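Local coordinates for protein amorpha-4,11-diene synthase (Artemisia annua, PDB 4GAX) that probably cyclises farnesyl diphosphate to a sesquiterpene, with loss of diphosphate, as a class I terpene synthase, at residues Cys285-Leu290 and Glu547-Leu552. Sequence-based numbering, arbitrary orientation.
Sequences CYFWAL and EEYKNL
Phe287 reaches from helix 282-292 to helix 547-557, where its ring meets Tyr549 and Leu552. The backbones stay well apart, the nearest CA atoms, those of Phe287 and Leu552, being 9.3 Å from each other, so the side chains do the bridging. Followed outward, Phe287 CB and CG both lie beside Tyr549 OH, at 3.7 and 4.0 Å. With CG anti to the backbone N (chi1 -167°), the ring is carried out to Tyr549 and Leu552. Its CD2 makes the tightest approach, 3.5 Å from Tyr549 OH, and also packs against Tyr549 CZ. On the other side of the ring, CE1 comes up to the carbonyl O of Leu552, and at the tip CZ rests 3.8 Å from Leu552 CB. The two rings form a T-shaped (edge-to-face) pair, the edge of Phe287 directed at the face of Tyr549, with centroids 5.3 Å apart and planes inclined at 66°. The Tyr549 side chain runs past Phe287 in the opposite direction, bringing its hydroxyl end beside the root of the phenylalanine. Val553 and Leu556 also touch Phe287, while Ala541 touches Tyr549. An alanine in place of Phe287 is likely to open a gap between the helices, leaving the Tyr549 face without its edge partner. This buried, mostly aromatic and apolar contact joins the last helix of the chain to helix 282-292 within the all-helical terpene synthase fold; no hydrogen bond crosses it, so cohesion probably rests on van der Waals fit and weak edge-to-face electrostatics.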
loop_
_atom_site.group_PDB
_atom_site.type_symbol
_atom_site.label_atom_id
_atom_site.label_comp_id
_atom_site.label_asym_id
_atom_site.label_seq_id
_atom_site.Cartn_x
_atom_site.Cartn_y
_atom_site.Cartn_z
ATOM N N CYS A 285 -4.043 12.422 -4.184
ATOM C CA CYS A 285 -2.612 12.281 -3.890
ATOM C C CYS A 285 -2.434 11.903 -2.426
ATOM O O CYS A 285 -1.597 11.068 -2.083
ATOM C CB CYS A 285 -1.862 13.579 -4.186
ATOM S SG CYS A 285 -1.907 14.071 -5.940
ATOM N N TYR A 286 -3.224 12.524 -1.561
ATOM C CA TYR A 286 -3.158 12.207 -0.133
ATOM C C TYR A 286 -3.539 10.744 0.153
ATOM O O TYR A 286 -2.891 10.076 0.957
ATOM C CB TYR A 286 -4.060 13.151 0.681
ATOM C CG TYR A 286 -4.034 12.782 2.140
ATOM C CD1 TYR A 286 -5.162 12.294 2.784
ATOM C CD2 TYR A 286 -2.860 12.881 2.862
ATOM C CE1 TYR A 286 -5.111 11.920 4.144
ATOM C CE2 TYR A 286 -2.793 12.514 4.202
ATOM C CZ TYR A 286 -3.926 12.033 4.837
ATOM O OH TYR A 286 -3.848 11.662 6.167
ATOM N N PHE A 287 -4.582 10.249 -0.519
ATOM C CA PHE A 287 -5.062 8.885 -0.281
ATOM C C PHE A 287 -3.974 7.888 -0.638
ATOM O O PHE A 287 -3.761 6.899 0.058
ATOM C CB PHE A 287 -6.351 8.603 -1.079
ATOM C CG PHE A 287 -7.072 7.350 -0.643
ATOM C CD1 PHE A 287 -7.713 7.298 0.590
ATOM C CD2 PHE A 287 -7.106 6.229 -1.462
ATOM C CE1 PHE A 287 -8.372 6.135 1.008
ATOM C CE2 PHE A 287 -7.769 5.066 -1.055
ATOM C CZ PHE A 287 -8.397 5.018 0.182
ATOM N N TRP A 288 -3.264 8.172 -1.717
ATOM C CA TRP A 288 -2.126 7.354 -2.113
ATOM C C TRP A 288 -1.013 7.422 -1.055
ATOM O O TRP A 288 -0.445 6.383 -0.652
ATOM C CB TRP A 288 -1.651 7.859 -3.472
ATOM C CG TRP A 288 -0.709 6.999 -4.220
ATOM C CD1 TRP A 288 0.097 6.017 -3.726
ATOM C CD2 TRP A 288 -0.463 7.055 -5.627
ATOM N NE1 TRP A 288 0.836 5.459 -4.746
ATOM C CE2 TRP A 288 0.507 6.081 -5.923
ATOM C CE3 TRP A 288 -0.967 7.841 -6.667
ATOM C CZ2 TRP A 288 0.977 5.858 -7.223
ATOM C CZ3 TRP A 288 -0.497 7.617 -7.969
ATOM C CH2 TRP A 288 0.469 6.638 -8.227
ATOM N N ALA A 289 -0.700 8.633 -0.587
ATOM C CA ALA A 289 0.324 8.777 0.454
ATOM C C ALA A 289 -0.123 8.046 1.723
ATOM O O ALA A 289 0.689 7.415 2.432
ATOM C CB ALA A 289 0.582 10.245 0.758
ATOM N N LEU A 290 -1.426 8.123 1.996
ATOM C CA LEU A 290 -2.009 7.513 3.187
ATOM C C LEU A 290 -1.824 5.998 3.181
ATOM O O LEU A 290 -1.798 5.362 4.237
ATOM C CB LEU A 290 -3.495 7.863 3.270
ATOM C CG LEU A 290 -4.253 7.350 4.497
ATOM C CD1 LEU A 290 -3.551 7.760 5.803
ATOM C CD2 LEU A 290 -5.692 7.852 4.470
ATOM N N GLU A 547 -16.736 4.167 -8.068
ATOM C CA GLU A 547 -17.467 4.201 -6.802
ATOM C C GLU A 547 -16.693 3.434 -5.729
ATOM O O GLU A 547 -16.700 3.809 -4.553
ATOM C CB GLU A 547 -18.859 3.592 -6.976
ATOM C CG GLU A 547 -19.751 3.654 -5.733
ATOM C CD GLU A 547 -20.565 4.941 -5.642
ATOM O OE1 GLU A 547 -21.482 5.007 -4.791
ATOM O OE2 GLU A 547 -20.290 5.885 -6.417
ATOM N N GLU A 548 -16.019 2.369 -6.150
ATOM C CA GLU A 548 -15.231 1.550 -5.245
ATOM C C GLU A 548 -14.179 2.433 -4.570
ATOM O O GLU A 548 -14.103 2.498 -3.342
ATOM C CB GLU A 548 -14.583 0.392 -6.010
ATOM C CG GLU A 548 -14.373 -0.875 -5.197
ATOM C CD GLU A 548 -14.126 -2.109 -6.068
ATOM O OE1 GLU A 548 -13.108 -2.144 -6.795
ATOM O OE2 GLU A 548 -14.956 -3.046 -6.026
ATOM N N TYR A 549 -13.396 3.137 -5.382
ATOM C CA TYR A 549 -12.358 4.029 -4.875
ATOM C C TYR A 549 -12.961 5.165 -4.046
ATOM O O TYR A 549 -12.410 5.546 -3.008
ATOM C CB TYR A 549 -11.541 4.592 -6.045
ATOM C CG TYR A 549 -10.348 5.439 -5.650
ATOM C CD1 TYR A 549 -9.060 4.910 -5.664
ATOM C CD2 TYR A 549 -10.507 6.773 -5.281
ATOM C CE1 TYR A 549 -7.959 5.685 -5.303
ATOM C CE2 TYR A 549 -9.423 7.554 -4.923
ATOM C CZ TYR A 549 -8.154 7.011 -4.939
ATOM O OH TYR A 549 -7.085 7.803 -4.583
ATOM N N LYS A 550 -14.088 5.708 -4.504
ATOM C CA LYS A 550 -14.699 6.841 -3.814
ATOM C C LYS A 550 -15.112 6.468 -2.393
ATOM O O LYS A 550 -14.900 7.235 -1.451
ATOM C CB LYS A 550 -15.913 7.373 -4.569
ATOM C CG LYS A 550 -16.353 8.755 -4.086
ATOM C CD LYS A 550 -17.861 8.923 -4.117
ATOM C CE LYS A 550 -18.419 8.791 -5.523
ATOM N NZ LYS A 550 -19.903 8.970 -5.538
ATOM N N ASN A 551 -15.706 5.293 -2.231
ATOM C CA ASN A 551 -16.181 4.915 -0.908
ATOM C C ASN A 551 -15.082 4.503 0.054
ATOM O O ASN A 551 -15.250 4.624 1.267
ATOM C CB ASN A 551 -17.298 3.877 -0.983
ATOM C CG ASN A 551 -18.639 4.508 -1.305
ATOM O OD1 ASN A 551 -19.407 4.874 -0.405
ATOM N ND2 ASN A 551 -18.921 4.660 -2.593
ATOM N N LEU A 552 -13.962 4.020 -0.484
ATOM C CA LEU A 552 -12.794 3.748 0.336
ATOM C C LEU A 552 -12.325 5.050 0.971
ATOM O O LEU A 552 -12.016 5.088 2.169
ATOM C CB LEU A 552 -11.652 3.135 -0.492
ATOM C CG LEU A 552 -11.861 1.723 -1.052
ATOM C CD1 LEU A 552 -10.652 1.303 -1.865
ATOM C CD2 LEU A 552 -12.136 0.701 0.050
#